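Local structure of FERM, ARHGEF and pleckstrin domain-containing protein 2 (Mus musculus, 6D2K) at residues A[53-56]-A[60-63]; A[115-120]-A[125-130]; A[216-219]-A[224-227]; A[20-25]-A[31-36]. The protein activates RAC1 as a guanine nucleotide exchange factor and plays a role in semaphorin responses and actin remodelling, its FERM domain being the part described here. All coordinates share one frame; numbering follows the deposited sequence.

Along the chain interaction 4 comes first, then 1, 2 and 3, and together they sample all three lobes of the FERM domain. Interactions 4 and 1 share the ubiquitin-like N-terminal lobe: their centres are about 17 Å apart, both reach the same mixed sheet, and Leu63 CD2 touches Leu33 CD2 at 4.1 Å. Interaction 2 lies in the helical central lobe and meets interaction 1 where Trp60 NE1 packs 3.4 Å from Arg116 NH2, joining the two lobes. Interaction 3 belongs to the antiparallel sheet of the PH-like lobe, its nearest atoms about 9 Å from interaction 2 and about 22 Å from interaction 4. Thus 1 and 2 touch across two lobes and 4 and 1 within one, while 3 stands apart.

Interaction 1 of 4, residues A[53-56]-A[60-63]; sequences FKNV and WIWL
Phe53 and Ile61 pack against each other on one face of the hairpin, while Lys54 and Trp60 pair on the other. The first pair is the tight half. With chi1 at 56°, CG of Phe53 sits between its backbone N and carbonyl carbon, and the ring is laid obliquely along the Ile61 side chain: Phe53 CZ is 3.3 Å from Ile61 CD1 and also nears CG1. Two backbone bonds fix this register, Phe53 N to Ile61 O at 2.9 Å and Ile61 N to Phe53 O at 2.8 Å, both nearly straight. A buried aromatic suits the site because the ring also reaches Leu81 on the adjoining strand 79-85. With an alanine in place of Phe53, Ile61 would probably lose the ring it packs on and a gap would open toward Leu81.

The other face is looser and nearer solvent. Exposed Lys54 runs its extended aliphatic chain over the Trp60 indole, CB lying 4.1 Å from the centroid of the six-membered ring, 8° off its normal, in a CH-pi contact. A lysine fits because its methylenes cover the indole while the ammonium reaches onward; Arg82 adds a cation-pi contact to the same indole. Beyond the strand, Asn55 ND2 approaches Ile61 CG2 and OD1 binds Tyr59 N within the turn. This is an antiparallel beta hairpin, here at the edge of the ubiquitin-like FERM sheet.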
loop_
_atom_site.group_PDB
_atom_site.type_symbol
_atom_site.label_atom_id
_atom_site.label_comp_id
_atom_site.label_asym_id
_atom_site.label_seq_id
_atom_site.Cartn_x
_atom_site.Cartn_y
_atom_site.Cartn_z
ATOM N N PHE A 53 8.769 1.965 6.647
ATOM C CA PHE A 53 10.051 2.611 6.435
ATOM C C PHE A 53 10.852 1.829 5.402
ATOM O O PHE A 53 10.606 0.648 5.168
ATOM C CB PHE A 53 10.826 2.767 7.749
ATOM C CG PHE A 53 11.047 1.480 8.490
ATOM C CD1 PHE A 53 12.242 0.790 8.372
ATOM C CD2 PHE A 53 10.069 0.978 9.327
ATOM C CE1 PHE A 53 12.444 -0.388 9.058
ATOM C CE2 PHE A 53 10.259 -0.199 10.013
ATOM C CZ PHE A 53 11.447 -0.883 9.886
ATOM N N LYS A 54 11.791 2.506 4.761
ATOM C CA LYS A 54 12.575 1.894 3.702
ATOM C C LYS A 54 13.887 1.408 4.295
ATOM O O LYS A 54 14.589 2.161 4.958
ATOM C CB LYS A 54 12.827 2.919 2.594
ATOM C CG LYS A 54 12.872 2.342 1.190
ATOM C CD LYS A 54 12.944 3.461 0.152
ATOM C CE LYS A 54 12.895 2.912 -1.265
ATOM N NZ LYS A 54 12.972 3.994 -2.285
ATOM N N ASN A 55 14.210 0.139 4.079
ATOM C CA ASN A 55 15.445 -0.416 4.620
ATOM C C ASN A 55 16.632 -0.144 3.704
ATOM O O ASN A 55 16.475 0.437 2.629
ATOM C CB ASN A 55 15.293 -1.914 4.890
ATOM C CG ASN A 55 14.977 -2.704 3.640
ATOM O OD1 ASN A 55 15.234 -2.262 2.521
ATOM N ND2 ASN A 55 14.414 -3.888 3.827
ATOM N N VAL A 56 17.822 -0.551 4.139
ATOM C CA VAL A 56 19.031 -0.357 3.346
ATOM C C VAL A 56 18.903 -1.047 1.991
ATOM O O VAL A 56 19.395 -0.546 0.978
ATOM C CB VAL A 56 20.289 -0.868 4.086
ATOM C CG1 VAL A 56 19.910 -1.890 5.149
ATOM C CG2 VAL A 56 21.297 -1.447 3.100
ATOM N N TRP A 60 10.305 -1.522 1.259
ATOM C CA TRP A 60 9.492 -1.014 2.357
ATOM C C TRP A 60 9.140 -2.109 3.354
ATOM O O TRP A 60 8.778 -3.223 2.975
ATOM C CB TRP A 60 8.215 -0.370 1.820
ATOM C CG TRP A 60 8.472 0.879 1.048
ATOM C CD1 TRP A 60 8.576 1.002 -0.309
ATOM C CD2 TRP A 60 8.668 2.189 1.586
ATOM N NE1 TRP A 60 8.820 2.312 -0.648
ATOM C CE2 TRP A 60 8.889 3.059 0.497
ATOM C CE3 TRP A 60 8.684 2.712 2.881
ATOM C CZ2 TRP A 60 9.117 4.420 0.667
ATOM C CZ3 TRP A 60 8.911 4.058 3.049
ATOM C CH2 TRP A 60 9.125 4.903 1.944
ATOM N N ILE A 61 9.233 -1.783 4.637
ATOM C CA ILE A 61 8.834 -2.715 5.677
ATOM C C ILE A 61 7.890 -2.050 6.693
ATOM O O ILE A 61 7.991 -0.857 6.964
ATOM C CB ILE A 61 10.058 -3.400 6.338
ATOM C CG1 ILE A 61 10.046 -3.250 7.856
ATOM C CG2 ILE A 61 11.361 -2.897 5.729
ATOM C CD1 ILE A 61 11.225 -3.910 8.535
ATOM N N TRP A 62 6.941 -2.824 7.203
ATOM C CA TRP A 62 5.959 -2.320 8.161
ATOM C C TRP A 62 6.474 -2.254 9.593
ATOM O O TRP A 62 7.157 -3.170 10.075
ATOM C CB TRP A 62 4.718 -3.208 8.135
ATOM C CG TRP A 62 3.961 -3.141 6.848
ATOM C CD1 TRP A 62 3.884 -4.102 5.882
ATOM C CD2 TRP A 62 3.169 -2.044 6.388
ATOM N NE1 TRP A 62 3.083 -3.665 4.841
ATOM C CE2 TRP A 62 2.636 -2.404 5.138
ATOM C CE3 TRP A 62 2.870 -0.778 6.912
ATOM C CZ2 TRP A 62 1.821 -1.540 4.400
ATOM C CZ3 TRP A 62 2.052 0.064 6.191
ATOM C CH2 TRP A 62 1.534 -0.324 4.949
ATOM N N LEU A 63 6.138 -1.173 10.284
ATOM C CA LEU A 63 6.386 -1.104 11.722
ATOM C C LEU A 63 5.517 -2.125 12.451
ATOM O O LEU A 63 4.307 -2.179 12.234
ATOM C CB LEU A 63 6.100 0.310 12.243
ATOM C CG LEU A 63 6.484 0.562 13.703
ATOM C CD1 LEU A 63 7.998 0.661 13.833
ATOM C CD2 LEU A 63 5.847 1.833 14.198
#

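Interaction 2 of 4, residues A[115-120]-A[125-130]; sequences ERLTCT and ALLISH
Leu127 sends CG to the side of its backbone N (chi1 -80°) and extends beyond it (chi2 168°), which carries CD1 out from the helix to meet Leu117 and Cys119. Leu117 answers with CG placed anti to N, chi1 -172°, bringing CD2 to 4.4 Å from Leu127 CD1. The same methyl has Cys119 SG at 4.3 Å, so one leucine branch touches both residues of the incoming loop. These are light, apolar touches, and little surface is buried between the segments; the branched leucines and the compact thiol suit a place where the loop passes over a helix without polar bonding to it.

The loop is bounded at both ends by helix signals. Glu115, with positive phi, closes the preceding helix in a Schellman motif, and Thr120 is the N-cap of the next, its hydroxyl also bonded to that of Thr123. Within the helix, Ser129 OG donates to Leu126 O at 2.7 Å, a carbonyl that also accepts from His130 N.

In the central FERM lobe the segment 115-120 thus bridges helices 98-113 and 121-136: Leu117 leans on Leu108 of the former and on Leu190, while Leu127 packs against Ile186 of helix 176-187.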
loop_
_atom_site.group_PDB
_atom_site.type_symbol
_atom_site.label_atom_id
_atom_site.label_comp_id
_atom_site.label_asym_id
_atom_site.label_seq_id
_atom_site.Cartn_x
_atom_site.Cartn_y
_atom_site.Cartn_z
ATOM N N GLU A 115 4.311 4.465 -9.635
ATOM C CA GLU A 115 4.240 3.449 -10.685
ATOM C C GLU A 115 3.964 2.045 -10.148
ATOM O O GLU A 115 4.381 1.041 -10.734
ATOM C CB GLU A 115 5.507 3.492 -11.549
ATOM C CG GLU A 115 5.768 4.887 -12.120
ATOM C CD GLU A 115 7.001 4.937 -12.998
ATOM O OE1 GLU A 115 6.863 4.710 -14.215
ATOM O OE2 GLU A 115 8.096 5.215 -12.468
ATOM N N ARG A 116 3.253 1.983 -9.029
ATOM C CA ARG A 116 2.755 0.719 -8.490
ATOM C C ARG A 116 1.390 0.380 -9.067
ATOM O O ARG A 116 1.108 -0.763 -9.420
ATOM C CB ARG A 116 2.642 0.810 -6.971
ATOM C CG ARG A 116 3.979 1.023 -6.277
ATOM C CD ARG A 116 3.837 1.037 -4.763
ATOM N NE ARG A 116 4.817 1.940 -4.168
ATOM C CZ ARG A 116 6.105 1.649 -4.014
ATOM N NH1 ARG A 116 6.569 0.467 -4.402
ATOM N NH2 ARG A 116 6.926 2.535 -3.467
ATOM N N LEU A 117 0.532 1.390 -9.128
ATOM C CA LEU A 117 -0.795 1.244 -9.682
ATOM C C LEU A 117 -0.700 1.532 -11.162
ATOM O O LEU A 117 -0.562 2.690 -11.557
ATOM C CB LEU A 117 -1.747 2.261 -9.039
ATOM C CG LEU A 117 -3.232 2.105 -9.373
ATOM C CD1 LEU A 117 -3.700 0.759 -8.922
ATOM C CD2 LEU A 117 -4.068 3.202 -8.725
ATOM N N THR A 118 -0.740 0.495 -11.987
ATOM C CA THR A 118 -0.669 0.720 -13.422
ATOM C C THR A 118 -2.035 0.491 -14.062
ATOM O O THR A 118 -2.898 -0.182 -13.501
ATOM C CB THR A 118 0.473 -0.077 -14.089
ATOM O OG1 THR A 118 0.474 -1.422 -13.604
ATOM C CG2 THR A 118 1.828 0.558 -13.757
ATOM N N CYS A 119 -2.240 1.102 -15.221
ATOM C CA CYS A 119 -3.525 1.056 -15.905
ATOM C C CYS A 119 -3.336 1.712 -17.256
ATOM O O CYS A 119 -2.250 2.222 -17.548
ATOM C CB CYS A 119 -4.598 1.789 -15.094
ATOM S SG CYS A 119 -4.187 3.476 -14.607
ATOM N N THR A 120 -4.382 1.704 -18.078
ATOM C CA THR A 120 -4.286 2.295 -19.401
ATOM C C THR A 120 -4.074 3.798 -19.296
ATOM O O THR A 120 -4.341 4.402 -18.257
ATOM C CB THR A 120 -5.538 2.004 -20.249
ATOM O OG1 THR A 120 -6.708 2.518 -19.586
ATOM C CG2 THR A 120 -5.702 0.511 -20.485
ATOM N N ALA A 125 -5.254 9.090 -16.747
ATOM C CA ALA A 125 -5.655 10.477 -16.962
ATOM C C ALA A 125 -6.982 10.777 -16.270
ATOM O O ALA A 125 -7.162 11.857 -15.657
ATOM C CB ALA A 125 -5.770 10.742 -18.453
ATOM N N LEU A 126 -7.914 9.831 -16.360
ATOM C CA LEU A 126 -9.198 9.980 -15.682
ATOM C C LEU A 126 -9.031 10.025 -14.160
ATOM O O LEU A 126 -9.628 10.865 -13.487
ATOM C CB LEU A 126 -10.148 8.855 -16.101
ATOM C CG LEU A 126 -11.544 8.886 -15.488
ATOM C CD1 LEU A 126 -12.266 10.197 -15.869
ATOM C CD2 LEU A 126 -12.332 7.651 -15.932
ATOM N N LEU A 127 -8.241 9.114 -13.603
ATOM C CA LEU A 127 -7.946 9.151 -12.170
ATOM C C LEU A 127 -7.392 10.509 -11.753
ATOM O O LEU A 127 -7.852 11.099 -10.767
ATOM C CB LEU A 127 -6.925 8.059 -11.798
ATOM C CG LEU A 127 -7.503 6.664 -11.633
ATOM C CD1 LEU A 127 -6.371 5.631 -11.574
ATOM C CD2 LEU A 127 -8.350 6.586 -10.375
ATOM N N ILE A 128 -6.381 10.988 -12.470
ATOM C CA ILE A 128 -5.765 12.264 -12.131
ATOM C C ILE A 128 -6.784 13.393 -12.236
ATOM O O ILE A 128 -6.790 14.287 -11.402
ATOM C CB ILE A 128 -4.542 12.559 -13.007
ATOM C CG1 ILE A 128 -3.488 11.474 -12.793
ATOM C CG2 ILE A 128 -3.956 13.937 -12.681
ATOM C CD1 ILE A 128 -2.347 11.526 -13.797
ATOM N N SER A 129 -7.671 13.328 -13.226
ATOM C CA SER A 129 -8.666 14.395 -13.383
ATOM C C SER A 129 -9.596 14.500 -12.167
ATOM O O SER A 129 -10.017 15.602 -11.782
ATOM C CB SER A 129 -9.463 14.237 -14.688
ATOM O OG SER A 129 -10.396 13.174 -14.616
ATOM N N HIS A 130 -9.932 13.362 -11.572
ATOM C CA HIS A 130 -10.737 13.365 -10.350
ATOM C C HIS A 130 -9.933 13.853 -9.156
ATOM O O HIS A 130 -10.462 14.576 -8.295
ATOM C CB HIS A 130 -11.346 11.991 -10.075
ATOM C CG HIS A 130 -12.552 11.704 -10.917
ATOM N ND1 HIS A 130 -12.585 10.721 -11.882
ATOM C CD2 HIS A 130 -13.757 12.318 -10.959
ATOM C CE1 HIS A 130 -13.776 10.724 -12.465
ATOM N NE2 HIS A 130 -14.500 11.685 -11.921
#

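Interaction 3 of 4, residues A[216-219]-A[224-227]; sequences GVLV and TKIN
The flat amide of Asn227 has Val219 beside its oxygen: OD1 points past Val219 CB at 4.0 Å, and that carbon is tilted modestly out of the amide plane. The second flat group is the Val219 carbonyl, whose oxygen takes two backbone donors tilted only modestly out of its plane: Ile226 N at 2.7 Å and Asn227 N at 3.2 Å. The shorter bond is also the straighter, 173° at the hydrogen. Because Ile226 and Asn227 both face Val219, the pair forms a classic beta bulge, and the extra residue accentuates the twist between the strands, whose segment axes run 122° apart. In return Val219 N donates to Asn227 O at 3.0 Å.

Val219 holds CG1 anti to its N (chi1 179°), directing it to 3.5 Å from Ile226 CG1; the two branched chains cross at a slant and fill the space beside the bulge. Asn227 instead lies alongside Val219 and points the same way, with CB 3.9 Å from Val219 CB; its polar amide suits a partly exposed outer strand. Lys225 CG lies beside the Val219 oxygen, and the chain bends only farther out, near Leu218.

In the PH-like lobe strand 224-230 is an outermost strand of the antiparallel sheet and 216-221 the next one in. Val219 and Ile226 both rest on Ile208 of strand 207-213, whereas Leu218 touches Ser213 on that strand.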
loop_
_atom_site.group_PDB
_atom_site.type_symbol
_atom_site.label_atom_id
_atom_site.label_comp_id
_atom_site.label_asym_id
_atom_site.label_seq_id
_atom_site.Cartn_x
_atom_site.Cartn_y
_atom_site.Cartn_z
ATOM N N GLY A 216 -6.613 -13.661 -1.639
ATOM C CA GLY A 216 -5.666 -14.738 -1.398
ATOM C C GLY A 216 -4.251 -14.384 -1.818
ATOM O O GLY A 216 -3.904 -13.209 -1.982
ATOM N N VAL A 217 -3.420 -15.413 -1.969
ATOM C CA VAL A 217 -2.055 -15.221 -2.402
ATOM C C VAL A 217 -1.998 -15.298 -3.910
ATOM O O VAL A 217 -2.619 -16.171 -4.530
ATOM C CB VAL A 217 -1.123 -16.250 -1.751
ATOM C CG1 VAL A 217 0.322 -16.057 -2.227
ATOM C CG2 VAL A 217 -1.219 -16.101 -0.247
ATOM N N LEU A 218 -1.263 -14.366 -4.500
ATOM C CA LEU A 218 -1.290 -14.168 -5.934
ATOM C C LEU A 218 0.070 -14.388 -6.568
ATOM O O LEU A 218 1.104 -14.091 -5.966
ATOM C CB LEU A 218 -1.785 -12.748 -6.257
ATOM C CG LEU A 218 -3.040 -12.243 -5.541
ATOM C CD1 LEU A 218 -3.310 -10.800 -5.965
ATOM C CD2 LEU A 218 -4.251 -13.086 -5.868
ATOM N N VAL A 219 0.064 -14.908 -7.794
ATOM C CA VAL A 219 1.286 -15.070 -8.567
ATOM C C VAL A 219 1.176 -14.331 -9.893
ATOM O O VAL A 219 0.225 -14.541 -10.655
ATOM C CB VAL A 219 1.604 -16.561 -8.851
ATOM C CG1 VAL A 219 2.880 -16.679 -9.684
ATOM C CG2 VAL A 219 1.756 -17.310 -7.550
ATOM N N THR A 224 1.782 -10.017 -15.581
ATOM C CA THR A 224 0.610 -10.832 -15.865
ATOM C C THR A 224 0.270 -11.760 -14.706
ATOM O O THR A 224 1.123 -12.521 -14.247
ATOM C CB THR A 224 0.813 -11.661 -17.139
ATOM O OG1 THR A 224 1.023 -10.775 -18.245
ATOM C CG2 THR A 224 -0.405 -12.519 -17.413
ATOM N N LYS A 225 -0.975 -11.700 -14.240
ATOM C CA LYS A 225 -1.417 -12.567 -13.155
ATOM C C LYS A 225 -1.630 -13.969 -13.690
ATOM O O LYS A 225 -2.338 -14.169 -14.683
ATOM C CB LYS A 225 -2.705 -12.050 -12.507
ATOM C CG LYS A 225 -3.132 -12.866 -11.286
ATOM C CD LYS A 225 -4.504 -12.467 -10.772
ATOM C CE LYS A 225 -4.491 -11.087 -10.147
ATOM N NZ LYS A 225 -5.860 -10.641 -9.734
ATOM N N ILE A 226 -1.018 -14.944 -13.031
ATOM C CA ILE A 226 -1.065 -16.312 -13.523
ATOM C C ILE A 226 -1.685 -17.298 -12.523
ATOM O O ILE A 226 -2.032 -18.416 -12.896
ATOM C CB ILE A 226 0.329 -16.788 -13.977
ATOM C CG1 ILE A 226 1.337 -16.676 -12.840
ATOM C CG2 ILE A 226 0.812 -15.953 -15.154
ATOM C CD1 ILE A 226 2.708 -17.214 -13.203
ATOM N N ASN A 227 -1.832 -16.887 -11.264
ATOM C CA ASN A 227 -2.500 -17.726 -10.258
ATOM C C ASN A 227 -3.129 -16.914 -9.135
ATOM O O ASN A 227 -2.585 -15.894 -8.705
ATOM C CB ASN A 227 -1.533 -18.723 -9.605
ATOM C CG ASN A 227 -0.921 -19.698 -10.588
ATOM O OD1 ASN A 227 0.108 -19.413 -11.201
ATOM N ND2 ASN A 227 -1.533 -20.875 -10.715
#

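Interaction 4 of 4, residues A[20-25]-A[31-36]; sequences ELFDIE and QVLLTQ
Strand 20-24 and helix 31-36 run roughly antiparallel, their segment axes 145° apart and 9.7 Å at closest approach, so that Phe22 and Ile24, alternate residues of the strand, both look toward the helix. Ile24 reaches the helix with its tip. Its CG1 is anti to the backbone N (chi1 -167°) and the chain continues outward, pressing CD1 to 3.5 Å from Val32 CG1, tighter than usual van der Waals contact, and to 3.9 Å from Leu33 CB. The CD1 tip of isoleucine spans the distance from strand to helix.

Phe22 fills the neighbouring position. Its CB is 3.7 Å from Leu33 CD1, the two chains crossing at about a right angle, and the ring turns its edge to Gln36, with CD1 3.6 Å from OE1. The amide and ring planes are 39° apart, and the slightly positive ring edge is a reasonable neighbour for that oxygen. This is the beta-grasp arrangement of ubiquitin-like domains, in which a helix lies across the sheet just after its first hairpin. A serine in place of Phe22 would probably open a gap beneath Leu33 and leave the Gln36 amide less firmly placed.

Toward the surface the contact turns polar. One water accepts from Asp23 N at 3.1 Å and donates to Gln36 OE1 at 2.8 Å, tying the strand backbone to the helix; a long, partly exposed glutamine can serve both this water and the ring edge. The carboxylate of Asp23 forms a salt bridge with Arg9 on strand 8-13.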
loop_
_atom_site.group_PDB
_atom_site.type_symbol
_atom_site.label_atom_id
_atom_site.label_comp_id
_atom_site.label_asym_id
_atom_site.label_seq_id
_atom_site.Cartn_x
_atom_site.Cartn_y
_atom_site.Cartn_z
ATOM N N GLU A 20 4.979 15.239 10.171
ATOM C CA GLU A 20 4.731 15.507 11.578
ATOM C C GLU A 20 5.815 14.833 12.403
ATOM O O GLU A 20 6.257 13.741 12.065
ATOM C CB GLU A 20 3.345 15.024 12.002
ATOM C CG GLU A 20 2.256 16.087 11.926
ATOM C CD GLU A 20 2.470 17.223 12.925
ATOM O OE1 GLU A 20 3.156 18.195 12.563
ATOM O OE2 GLU A 20 1.968 17.135 14.070
ATOM N N LEU A 21 6.249 15.497 13.472
ATOM C CA LEU A 21 7.331 14.994 14.318
ATOM C C LEU A 21 6.767 14.381 15.591
ATOM O O LEU A 21 5.888 14.967 16.238
ATOM C CB LEU A 21 8.294 16.139 14.663
ATOM C CG LEU A 21 8.817 16.924 13.456
ATOM C CD1 LEU A 21 9.545 18.181 13.912
ATOM C CD2 LEU A 21 9.729 16.071 12.585
ATOM N N PHE A 22 7.250 13.191 15.941
ATOM C CA PHE A 22 6.785 12.497 17.142
ATOM C C PHE A 22 7.976 12.103 17.992
ATOM O O PHE A 22 8.905 11.470 17.503
ATOM C CB PHE A 22 5.983 11.246 16.781
ATOM C CG PHE A 22 4.720 11.538 16.025
ATOM C CD1 PHE A 22 3.500 11.549 16.667
ATOM C CD2 PHE A 22 4.763 11.801 14.671
ATOM C CE1 PHE A 22 2.332 11.818 15.967
ATOM C CE2 PHE A 22 3.613 12.077 13.970
ATOM C CZ PHE A 22 2.393 12.090 14.615
ATOM N N ASP A 23 7.941 12.481 19.263
ATOM C CA ASP A 23 9.011 12.124 20.184
ATOM C C ASP A 23 8.577 10.938 21.028
ATOM O O ASP A 23 7.519 10.956 21.650
ATOM C CB ASP A 23 9.369 13.324 21.060
ATOM C CG ASP A 23 9.973 14.456 20.263
ATOM O OD1 ASP A 23 10.901 14.190 19.468
ATOM O OD2 ASP A 23 9.526 15.610 20.425
ATOM N N ILE A 24 9.387 9.887 21.032
ATOM C CA ILE A 24 8.989 8.662 21.707
ATOM C C ILE A 24 10.198 7.972 22.315
ATOM O O ILE A 24 11.310 8.090 21.803
ATOM C CB ILE A 24 8.293 7.712 20.726
ATOM C CG1 ILE A 24 7.593 6.573 21.465
ATOM C CG2 ILE A 24 9.288 7.176 19.716
ATOM C CD1 ILE A 24 6.563 5.861 20.623
ATOM N N GLU A 25 9.973 7.256 23.412
ATOM C CA GLU A 25 11.034 6.460 24.020
ATOM C C GLU A 25 11.333 5.272 23.132
ATOM O O GLU A 25 10.434 4.509 22.787
ATOM C CB GLU A 25 10.636 5.993 25.416
ATOM C CG GLU A 25 10.490 7.128 26.405
ATOM C CD GLU A 25 9.979 6.666 27.752
ATOM O OE1 GLU A 25 8.787 6.303 27.843
ATOM O OE2 GLU A 25 10.773 6.670 28.717
ATOM N N GLN A 31 3.172 0.158 18.737
ATOM C CA GLN A 31 1.803 0.623 18.961
ATOM C C GLN A 31 1.734 2.028 19.558
ATOM O O GLN A 31 0.838 2.805 19.232
ATOM C CB GLN A 31 1.049 -0.359 19.857
ATOM C CG GLN A 31 -0.438 -0.074 19.940
ATOM C CD GLN A 31 -1.097 -0.054 18.571
ATOM O OE1 GLN A 31 -1.141 -1.075 17.881
ATOM N NE2 GLN A 31 -1.614 1.105 18.174
ATOM N N VAL A 32 2.671 2.360 20.441
ATOM C CA VAL A 32 2.701 3.692 21.043
ATOM C C VAL A 32 2.775 4.806 19.987
ATOM O O VAL A 32 2.070 5.820 20.078
ATOM C CB VAL A 32 3.862 3.821 22.058
ATOM C CG1 VAL A 32 3.856 5.190 22.704
ATOM C CG2 VAL A 32 3.755 2.719 23.106
ATOM N N LEU A 33 3.615 4.607 18.974
ATOM C CA LEU A 33 3.759 5.571 17.895
ATOM C C LEU A 33 2.534 5.535 16.990
ATOM O O LEU A 33 2.029 6.580 16.588
ATOM C CB LEU A 33 5.021 5.286 17.074
ATOM C CG LEU A 33 5.201 6.167 15.832
ATOM C CD1 LEU A 33 5.223 7.663 16.170
ATOM C CD2 LEU A 33 6.468 5.758 15.067
ATOM N N LEU A 34 2.080 4.329 16.668
ATOM C CA LEU A 34 0.901 4.154 15.824
ATOM C C LEU A 34 -0.279 4.928 16.419
ATOM O O LEU A 34 -0.917 5.722 15.735
ATOM C CB LEU A 34 0.568 2.669 15.667
ATOM C CG LEU A 34 1.578 1.794 14.907
ATOM C CD1 LEU A 34 1.333 0.318 15.136
ATOM C CD2 LEU A 34 1.567 2.109 13.410
ATOM N N THR A 35 -0.534 4.723 17.706
ATOM C CA THR A 35 -1.627 5.419 18.390
ATOM C C THR A 35 -1.469 6.947 18.447
ATOM O O THR A 35 -2.453 7.677 18.310
ATOM C CB THR A 35 -1.859 4.838 19.801
ATOM O OG1 THR A 35 -2.316 3.482 19.689
ATOM C CG2 THR A 35 -2.899 5.658 20.552
ATOM N N GLN A 36 -0.248 7.444 18.639
ATOM C CA GLN A 36 -0.035 8.886 18.583
ATOM C C GLN A 36 -0.393 9.410 17.195
ATOM O O GLN A 36 -0.975 10.485 17.059
ATOM C CB GLN A 36 1.404 9.274 18.964
ATOM C CG GLN A 36 1.732 9.048 20.439
ATOM C CD GLN A 36 3.049 9.693 20.872
ATOM O OE1 GLN A 36 3.669 10.444 20.117
ATOM N NE2 GLN A 36 3.474 9.401 22.097
HETATM O O HOH W 1 5.072 12.793 20.401
#